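Local coordinates for protein probable histone-lysine N-methyltransferase, H3 lysine-9 specific SUVH9 (Arabidopsis thaliana, PDB 4NJ5) that takes part in gene silencing, probably by binding methylated DNA and recruiting RNA polymerase V to chromatin, and lacks histone methyltransferase activity of its own, at residues K233-L238 with I494-E499; L363-S368 with W373-L378. All coordinates share one frame; numbering follows the deposited sequence.

Interaction 1: K233-L238 with I494-E499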
ATOM      1  N   LYS A 233       4.910  -3.980 -14.154  1.00 20.85           N
ATOM      2  CA  LYS A 233       5.723  -4.917 -14.923  1.00 22.35           C
ATOM      3  C   LYS A 233       7.202  -4.544 -14.837  1.00 17.59           C
ATOM      4  O   LYS A 233       8.069  -5.409 -14.700  1.00 21.26           O
ATOM      5  CB  LYS A 233       5.244  -4.986 -16.377  1.00 34.92           C
ATOM      6  CG  LYS A 233       3.851  -5.592 -16.527  1.00 43.25           C
ATOM      7  CD  LYS A 233       3.560  -6.040 -17.957  1.00 48.36           C
ATOM      8  CE  LYS A 233       2.670  -5.046 -18.694  1.00 53.26           C
ATOM      9  NZ  LYS A 233       2.218  -5.572 -20.018  1.00 56.31           N
ATOM     10  N   PHE A 234       7.471  -3.244 -14.887  1.00 17.25           N
ATOM     11  CA  PHE A 234       8.824  -2.718 -14.755  1.00 18.97           C
ATOM     12  C   PHE A 234       9.470  -3.106 -13.419  1.00 19.25           C
ATOM     13  O   PHE A 234      10.611  -3.589 -13.386  1.00 20.15           O
ATOM     14  CB  PHE A 234       8.799  -1.197 -14.916  1.00 22.26           C
ATOM     15  CG  PHE A 234      10.156  -0.568 -14.934  1.00 26.68           C
ATOM     16  CD1 PHE A 234      10.929  -0.593 -16.083  1.00 30.15           C
ATOM     17  CD2 PHE A 234      10.657   0.056 -13.806  1.00 30.28           C
ATOM     18  CE1 PHE A 234      12.184  -0.010 -16.103  1.00 32.22           C
ATOM     19  CE2 PHE A 234      11.909   0.639 -13.819  1.00 32.47           C
ATOM     20  CZ  PHE A 234      12.675   0.606 -14.969  1.00 31.41           C
ATOM     21  N   ALA A 235       8.740  -2.899 -12.324  1.00 22.29           N
ATOM     22  CA  ALA A 235       9.229  -3.255 -10.988  1.00 25.28           C
ATOM     23  C   ALA A 235       9.532  -4.748 -10.880  1.00 25.60           C
ATOM     24  O   ALA A 235      10.613  -5.160 -10.414  1.00 27.36           O
ATOM     25  CB  ALA A 235       8.211  -2.851  -9.931  1.00 15.54           C
ATOM     26  N   ARG A 236       8.570  -5.555 -11.318  1.00 20.10           N
ATOM     27  CA  ARG A 236       8.735  -7.004 -11.331  1.00 26.57           C
ATOM     28  C   ARG A 236      10.006  -7.405 -12.077  1.00 26.82           C
ATOM     29  O   ARG A 236      10.816  -8.204 -11.587  1.00 24.60           O
ATOM     30  CB  ARG A 236       7.502  -7.648 -11.966  1.00 31.97           C
ATOM     31  CG  ARG A 236       7.685  -9.106 -12.354  1.00 38.49           C
ATOM     32  CD  ARG A 236       6.625  -9.539 -13.350  1.00 43.89           C
ATOM     33  NE  ARG A 236       5.301  -9.690 -12.749  1.00 45.44           N
ATOM     34  CZ  ARG A 236       4.169  -9.773 -13.440  1.00 45.42           C
ATOM     35  NH1 ARG A 236       4.196  -9.709 -14.760  1.00 42.63           N
ATOM     36  NH2 ARG A 236       3.013  -9.910 -12.806  1.00 47.05           N
ATOM     37  N   THR A 237      10.177  -6.824 -13.261  1.00 23.57           N
ATOM     38  CA  THR A 237      11.341  -7.114 -14.091  1.00 23.56           C
ATOM     39  C   THR A 237      12.625  -6.710 -13.362  1.00 21.60           C
ATOM     40  O   THR A 237      13.662  -7.366 -13.487  1.00 23.36           O
ATOM     41  CB  THR A 237      11.263  -6.396 -15.449  1.00 26.70           C
ATOM     42  OG1 THR A 237      10.038  -6.757 -16.093  1.00 23.77           O
ATOM     43  CG2 THR A 237      12.439  -6.781 -16.327  1.00 27.58           C
ATOM     44  N   LEU A 238      12.548  -5.630 -12.591  1.00 20.82           N
ATOM     45  CA  LEU A 238      13.674  -5.210 -11.768  1.00 23.83           C
ATOM     46  C   LEU A 238      13.980  -6.242 -10.692  1.00 27.86           C
ATOM     47  O   LEU A 238      15.116  -6.346 -10.230  1.00 27.32           O
ATOM     48  CB  LEU A 238      13.392  -3.855 -11.125  1.00 20.10           C
ATOM     49  CG  LEU A 238      13.414  -2.659 -12.067  1.00 17.80           C
ATOM     50  CD1 LEU A 238      13.273  -1.380 -11.261  1.00 18.77           C
ATOM     51  CD2 LEU A 238      14.700  -2.657 -12.875  1.00 19.07           C
ATOM     52  N   ILE A 494       0.837   1.590  -1.198  1.00 24.15           N
ATOM     53  CA  ILE A 494       1.839   2.213  -2.052  1.00 25.70           C
ATOM     54  C   ILE A 494       2.230   1.310  -3.219  1.00 27.76           C
ATOM     55  O   ILE A 494       2.806   0.243  -3.014  1.00 35.92           O
ATOM     56  CB  ILE A 494       3.113   2.547  -1.250  1.00 21.35           C
ATOM     57  CG1 ILE A 494       2.756   3.302   0.035  1.00 19.21           C
ATOM     58  CG2 ILE A 494       4.093   3.333  -2.112  1.00 18.25           C
ATOM     59  CD1 ILE A 494       3.922   3.482   0.999  1.00 17.48           C
ATOM     60  N   PRO A 495       1.913   1.732  -4.450  1.00 19.42           N
ATOM     61  CA  PRO A 495       2.369   0.979  -5.623  1.00 19.93           C
ATOM     62  C   PRO A 495       3.889   1.029  -5.738  1.00 19.82           C
ATOM     63  O   PRO A 495       4.501   1.968  -5.234  1.00 19.61           O
ATOM     64  CB  PRO A 495       1.705   1.708  -6.799  1.00 20.99           C
ATOM     65  CG  PRO A 495       1.340   3.055  -6.277  1.00 21.06           C
ATOM     66  CD  PRO A 495       1.073   2.886  -4.813  1.00 20.13           C
ATOM     67  N   PRO A 496       4.506   0.049  -6.351  1.00 21.09           N
ATOM     68  CA  PRO A 496       5.938   0.037  -6.520  1.00 23.48           C
ATOM     69  C   PRO A 496       6.420   1.219  -7.328  1.00 24.84           C
ATOM     70  O   PRO A 496       5.747   1.721  -8.176  1.00 28.07           O
ATOM     71  CB  PRO A 496       6.168  -1.211  -7.315  1.00 24.64           C
ATOM     72  CG  PRO A 496       5.075  -2.077  -6.999  1.00 26.66           C
ATOM     73  CD  PRO A 496       3.915  -1.236  -6.685  1.00 23.29           C
ATOM     74  N   MET A 497       7.596   1.670  -6.964  1.00 20.72           N
ATOM     75  CA  MET A 497       8.342   2.744  -7.564  1.00 22.02           C
ATOM     76  C   MET A 497       7.897   4.091  -7.060  1.00 25.48           C
ATOM     77  O   MET A 497       8.458   5.068  -7.392  1.00 28.43           O
ATOM     78  CB  MET A 497       8.361   2.679  -9.091  1.00 22.61           C
ATOM     79  CG  MET A 497       8.711   1.337  -9.661  1.00 22.91           C
ATOM     80  SD  MET A 497      10.325   0.816  -9.199  1.00 33.26           S
ATOM     81  CE  MET A 497      10.011  -0.544  -8.171  1.00 64.65           C
ATOM     82  N   THR A 498       6.920   4.118  -6.199  1.00 23.64           N
ATOM     83  CA  THR A 498       6.571   5.335  -5.554  1.00 26.08           C
ATOM     84  C   THR A 498       7.546   5.610  -4.439  1.00 25.74           C
ATOM     85  O   THR A 498       7.817   4.783  -3.648  1.00 24.33           O
ATOM     86  CB  THR A 498       5.137   5.293  -5.021  1.00 32.85           C
ATOM     87  OG1 THR A 498       4.228   5.182  -6.110  1.00 35.32           O
ATOM     88  CG2 THR A 498       4.828   6.481  -4.237  1.00 28.06           C
ATOM     89  N   GLU A 499       8.091   6.799  -4.415  1.00 24.83           N
ATOM     90  CA  GLU A 499       9.042   7.164  -3.395  1.00 21.45           C
ATOM     91  C   GLU A 499       8.426   7.147  -1.985  1.00 21.30           C
ATOM     92  O   GLU A 499       7.332   7.572  -1.769  1.00 19.71           O
ATOM     93  CB  GLU A 499       9.715   8.507  -3.719  1.00 21.30           C
ATOM     94  CG  GLU A 499      10.692   8.968  -2.669  1.00 27.36           C
ATOM     95  CD  GLU A 499      11.487  10.212  -2.996  1.00 30.78           C
ATOM     96  OE1 GLU A 499      12.326  10.576  -2.232  1.00 28.02           O
ATOM     97  OE2 GLU A 499      11.300  10.852  -4.002  1.00 36.22           O
TER
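The pyrrolidine ring of Pro496 meets Ala235 through one corner, its CB 3.7 Å from Ala235 CB. Beside it the thioether of Met497 covers the same methyl, with CE 3.4 Å from Ala235 CB, and Ala235 is thus touched by two consecutive residues of the loop. Met497 SD lies 4.2 Å from Leu238 CD1, one turn further along the helix. The contact is small and wholly apolar. Pro495 to Thr498 form a type II beta turn, with Pro496 and Met497 at its two central positions. Met497 takes the positive phi (83°) of the second of these, and the turn is closed by a weak bond from Thr498 N to Pro495 O. With CG anti to its carbonyl carbon (chi1 -49°) and bends at chi2 and chi3, the Met497 chain folds back to lay its CE on the alanine. The turn, part of the loop joining strands 485-490 and 501-502 of the SET domain, packs on helix 228-240 over more than one turn: Pro496 also touches Leu232, and Met497 touches Val231. Beyond Leu238, whose carbonyl bonds the hydroxyl of Tyr265, lies strand 264-267.

Interaction 2: L363-S368 with W373-L378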
ATOM      1  N   LEU A 363      14.038  -3.097  -1.581  1.00 20.79           N
ATOM      2  CA  LEU A 363      14.040  -1.647  -1.713  1.00 18.78           C
ATOM      3  C   LEU A 363      15.185  -1.150  -2.587  1.00 21.44           C
ATOM      4  O   LEU A 363      16.151  -1.873  -2.856  1.00 20.31           O
ATOM      5  CB  LEU A 363      14.129  -0.987  -0.339  1.00 20.10           C
ATOM      6  CG  LEU A 363      13.103  -1.424   0.704  1.00 19.79           C
ATOM      7  CD1 LEU A 363      13.400  -0.755   2.040  1.00 16.95           C
ATOM      8  CD2 LEU A 363      11.699  -1.097   0.232  1.00 21.15           C
ATOM      9  N   GLU A 364      15.070   0.104  -3.007  1.00 19.78           N
ATOM     10  CA  GLU A 364      16.031   0.717  -3.903  1.00 20.72           C
ATOM     11  C   GLU A 364      16.329   2.146  -3.471  1.00 22.14           C
ATOM     12  O   GLU A 364      15.421   2.966  -3.313  1.00 25.09           O
ATOM     13  CB  GLU A 364      15.498   0.687  -5.336  1.00 22.80           C
ATOM     14  CG  GLU A 364      16.319   1.470  -6.341  1.00 25.09           C
ATOM     15  CD  GLU A 364      15.919   1.155  -7.774  1.00 28.82           C
ATOM     16  OE1 GLU A 364      16.237   0.042  -8.251  1.00 26.66           O
ATOM     17  OE2 GLU A 364      15.281   2.016  -8.420  1.00 26.83           O
ATOM     18  N   VAL A 365      17.610   2.419  -3.254  1.00 25.14           N
ATOM     19  CA  VAL A 365      18.093   3.757  -2.963  1.00 22.83           C
ATOM     20  C   VAL A 365      18.558   4.344  -4.283  1.00 25.01           C
ATOM     21  O   VAL A 365      19.496   3.843  -4.893  1.00 26.53           O
ATOM     22  CB  VAL A 365      19.270   3.717  -1.975  1.00 21.55           C
ATOM     23  CG1 VAL A 365      19.823   5.117  -1.735  1.00 22.06           C
ATOM     24  CG2 VAL A 365      18.836   3.079  -0.668  1.00 20.58           C
ATOM     25  N   PHE A 366      17.889   5.392  -4.739  1.00 22.83           N
ATOM     26  CA  PHE A 366      18.158   5.924  -6.063  1.00 23.99           C
ATOM     27  C   PHE A 366      18.547   7.393  -6.009  1.00 30.22           C
ATOM     28  O   PHE A 366      18.072   8.146  -5.158  1.00 26.90           O
ATOM     29  CB  PHE A 366      16.946   5.730  -6.974  1.00 25.10           C
ATOM     30  CG  PHE A 366      15.752   6.534  -6.564  1.00 26.06           C
ATOM     31  CD1 PHE A 366      14.907   6.082  -5.564  1.00 27.15           C
ATOM     32  CD2 PHE A 366      15.476   7.745  -7.176  1.00 25.32           C
ATOM     33  CE1 PHE A 366      13.808   6.822  -5.180  1.00 28.84           C
ATOM     34  CE2 PHE A 366      14.378   8.492  -6.799  1.00 27.44           C
ATOM     35  CZ  PHE A 366      13.542   8.029  -5.798  1.00 30.75           C
ATOM     36  N   ARG A 367      19.422   7.789  -6.925  1.00 31.03           N
ATOM     37  CA  ARG A 367      19.853   9.169  -7.026  1.00 30.15           C
ATOM     38  C   ARG A 367      18.692  10.008  -7.541  1.00 30.85           C
ATOM     39  O   ARG A 367      17.893   9.546  -8.359  1.00 28.11           O
ATOM     40  CB  ARG A 367      21.054   9.272  -7.965  1.00 39.23           C
ATOM     41  CG  ARG A 367      21.627  10.671  -8.123  1.00 42.81           C
ATOM     42  CD  ARG A 367      22.552  11.043  -6.977  1.00 44.84           C
ATOM     43  NE  ARG A 367      23.313  12.249  -7.285  1.00 48.04           N
ATOM     44  CZ  ARG A 367      22.941  13.479  -6.942  1.00 48.58           C
ATOM     45  NH1 ARG A 367      21.817  13.671  -6.266  1.00 44.39           N
ATOM     46  NH2 ARG A 367      23.698  14.518  -7.275  1.00 50.27           N
ATOM     47  N   SER A 368      18.596  11.231  -7.036  1.00 40.37           N
ATOM     48  CA  SER A 368      17.555  12.168  -7.428  1.00 46.28           C
ATOM     49  C   SER A 368      18.147  13.568  -7.380  1.00 48.38           C
ATOM     50  O   SER A 368      19.224  13.767  -6.818  1.00 49.50           O
ATOM     51  CB  SER A 368      16.355  12.055  -6.480  1.00 56.08           C
ATOM     52  OG  SER A 368      15.736  13.316  -6.260  1.00 60.34           O
ATOM     53  N   TRP A 373      19.246  11.662  -2.271  1.00 58.16           N
ATOM     54  CA  TRP A 373      18.957  10.265  -2.556  1.00 53.57           C
ATOM     55  C   TRP A 373      17.562   9.962  -2.030  1.00 53.32           C
ATOM     56  O   TRP A 373      17.095  10.600  -1.086  1.00 60.26           O
ATOM     57  CB  TRP A 373      19.996   9.340  -1.912  1.00 34.95           C
ATOM     58  CG  TRP A 373      21.369   9.455  -2.516  1.00 33.82           C
ATOM     59  CD1 TRP A 373      22.351  10.335  -2.161  1.00 35.28           C
ATOM     60  CD2 TRP A 373      21.909   8.661  -3.580  1.00 33.22           C
ATOM     61  NE1 TRP A 373      23.466  10.140  -2.940  1.00 34.85           N
ATOM     62  CE2 TRP A 373      23.221   9.118  -3.819  1.00 35.17           C
ATOM     63  CE3 TRP A 373      21.411   7.607  -4.352  1.00 30.96           C
ATOM     64  CZ2 TRP A 373      24.040   8.559  -4.800  1.00 34.31           C
ATOM     65  CZ3 TRP A 373      22.225   7.056  -5.328  1.00 30.59           C
ATOM     66  CH2 TRP A 373      23.524   7.532  -5.541  1.00 30.95           C
ATOM     67  N   GLY A 374      16.890   9.002  -2.653  1.00 33.25           N
ATOM     68  CA  GLY A 374      15.544   8.633  -2.258  1.00 27.92           C
ATOM     69  C   GLY A 374      15.403   7.131  -2.160  1.00 27.06           C
ATOM     70  O   GLY A 374      16.281   6.390  -2.586  1.00 21.23           O
ATOM     71  N   VAL A 375      14.298   6.679  -1.587  1.00 35.72           N
ATOM     72  CA  VAL A 375      14.057   5.254  -1.436  1.00 34.11           C
ATOM     73  C   VAL A 375      12.700   4.892  -2.020  1.00 34.44           C
ATOM     74  O   VAL A 375      11.706   5.573  -1.767  1.00 37.78           O
ATOM     75  CB  VAL A 375      14.088   4.837   0.044  1.00 21.29           C
ATOM     76  CG1 VAL A 375      13.804   3.350   0.183  1.00 18.17           C
ATOM     77  CG2 VAL A 375      15.427   5.202   0.674  1.00 19.03           C
ATOM     78  N   ARG A 376      12.667   3.824  -2.810  1.00 22.24           N
ATOM     79  CA  ARG A 376      11.420   3.312  -3.358  1.00 21.22           C
ATOM     80  C   ARG A 376      11.386   1.800  -3.169  1.00 22.16           C
ATOM     81  O   ARG A 376      12.421   1.180  -2.947  1.00 20.77           O
ATOM     82  CB  ARG A 376      11.312   3.658  -4.843  1.00 24.19           C
ATOM     83  CG  ARG A 376      12.542   3.253  -5.644  1.00 31.03           C
ATOM     84  CD  ARG A 376      12.272   3.247  -7.142  1.00 32.53           C
ATOM     85  NE  ARG A 376      12.334   4.574  -7.745  1.00 28.80           N
ATOM     86  CZ  ARG A 376      13.355   5.022  -8.471  1.00 25.81           C
ATOM     87  NH1 ARG A 376      14.410   4.251  -8.686  1.00 23.94           N
ATOM     88  NH2 ARG A 376      13.316   6.242  -8.990  1.00 24.48           N
ATOM     89  N   SER A 377      10.201   1.206  -3.257  1.00 24.43           N
ATOM     90  CA  SER A 377      10.062  -0.237  -3.095  1.00 26.22           C
ATOM     91  C   SER A 377       9.763  -0.934  -4.418  1.00 25.79           C
ATOM     92  O   SER A 377       8.955  -0.447  -5.207  1.00 29.66           O
ATOM     93  CB  SER A 377       8.950  -0.550  -2.094  1.00 22.27           C
ATOM     94  OG  SER A 377       8.666  -1.938  -2.072  1.00 23.91           O
ATOM     95  N   LEU A 378      10.405  -2.076  -4.657  1.00 22.54           N
ATOM     96  CA  LEU A 378      10.077  -2.889  -5.827  1.00 24.96           C
ATOM     97  C   LEU A 378       8.800  -3.675  -5.569  1.00 24.34           C
ATOM     98  O   LEU A 378       8.114  -4.099  -6.501  1.00 24.72           O
ATOM     99  CB  LEU A 378      11.206  -3.861  -6.185  1.00 24.83           C
ATOM    100  CG  LEU A 378      12.649  -3.362  -6.303  1.00 31.67           C
ATOM    101  CD1 LEU A 378      13.512  -4.401  -7.002  1.00 34.61           C
ATOM    102  CD2 LEU A 378      12.745  -2.034  -7.023  1.00 28.54           C
TER
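Arg376 lays its guanidinium flat on the ring of Phe366, across an antiparallel beta hairpin near the start of the SET domain. The two groups stack with centres 3.5 Å apart and planes 13° from parallel, a cation-pi pair. Over the opposite face of the ring lies Gly374, its CA 4.2 Å from the centroid; a side chain there would run into Phe366 CZ. Phe366 and Arg376 both carry CG between the backbone N and carbonyl carbon (chi1 67° and 51°), so the two side chains cross at about a right angle while ring and guanidinium stay face to face. An alanine in place of Phe366 would remove the ring, and this would probably leave the guanidinium freer to turn and Gly374 CA without its cover. At its edge the guanidinium forms a salt bridge through NH1 to Glu364 OE2, modelled so short that its exact length is doubtful. That carboxylate also pairs with Arg246 and accepts from the Tyr250 hydroxyl, so two arginines share one anion. Beneath these groups the Glu364-Arg376 and Phe366-Gly374 pairs each make two backbone hydrogen bonds of 2.9 Å from N to O. On the other face, Val365 CG2 and Val375 CG2 touch at 4.2 Å, and Leu363 CD2 packs on Ser377 CB. Strand 264-267 flanks strand 363-367 and extends the sheet. Toward the turn, Asp271 takes the guanidinium of Arg367 in a salt bridge and Asp273 accepts from Trp373 NE1; between these anchors Arg367 CD sits over the face of Trp373, 3.8 Å from the centroid of its six-membered ring.

How the interactions relate
The centres of interactions 1 and 2 are 11 Å apart, and the two meet at the end of the hairpin. Met497 N lies 3.1 Å from Ser377 O, a probable hydrogen bond, while Met497 CE packs 3.3 Å from Leu378 CA. Pro496 CB is 3.6 Å from Leu378 O. The tip of turn 495-498 is therefore wedged between helix 228-240 and the outgoing end of strand 373-377. Arg246 and Tyr265 also bridge the two sites: Arg246 touches Phe234 and pairs with Glu364, while Tyr265 bonds Leu238 by its hydroxyl and Leu363 by its backbone. Both contacts are structural packing, away from the triangular three-zinc cluster of the pre-SET domain.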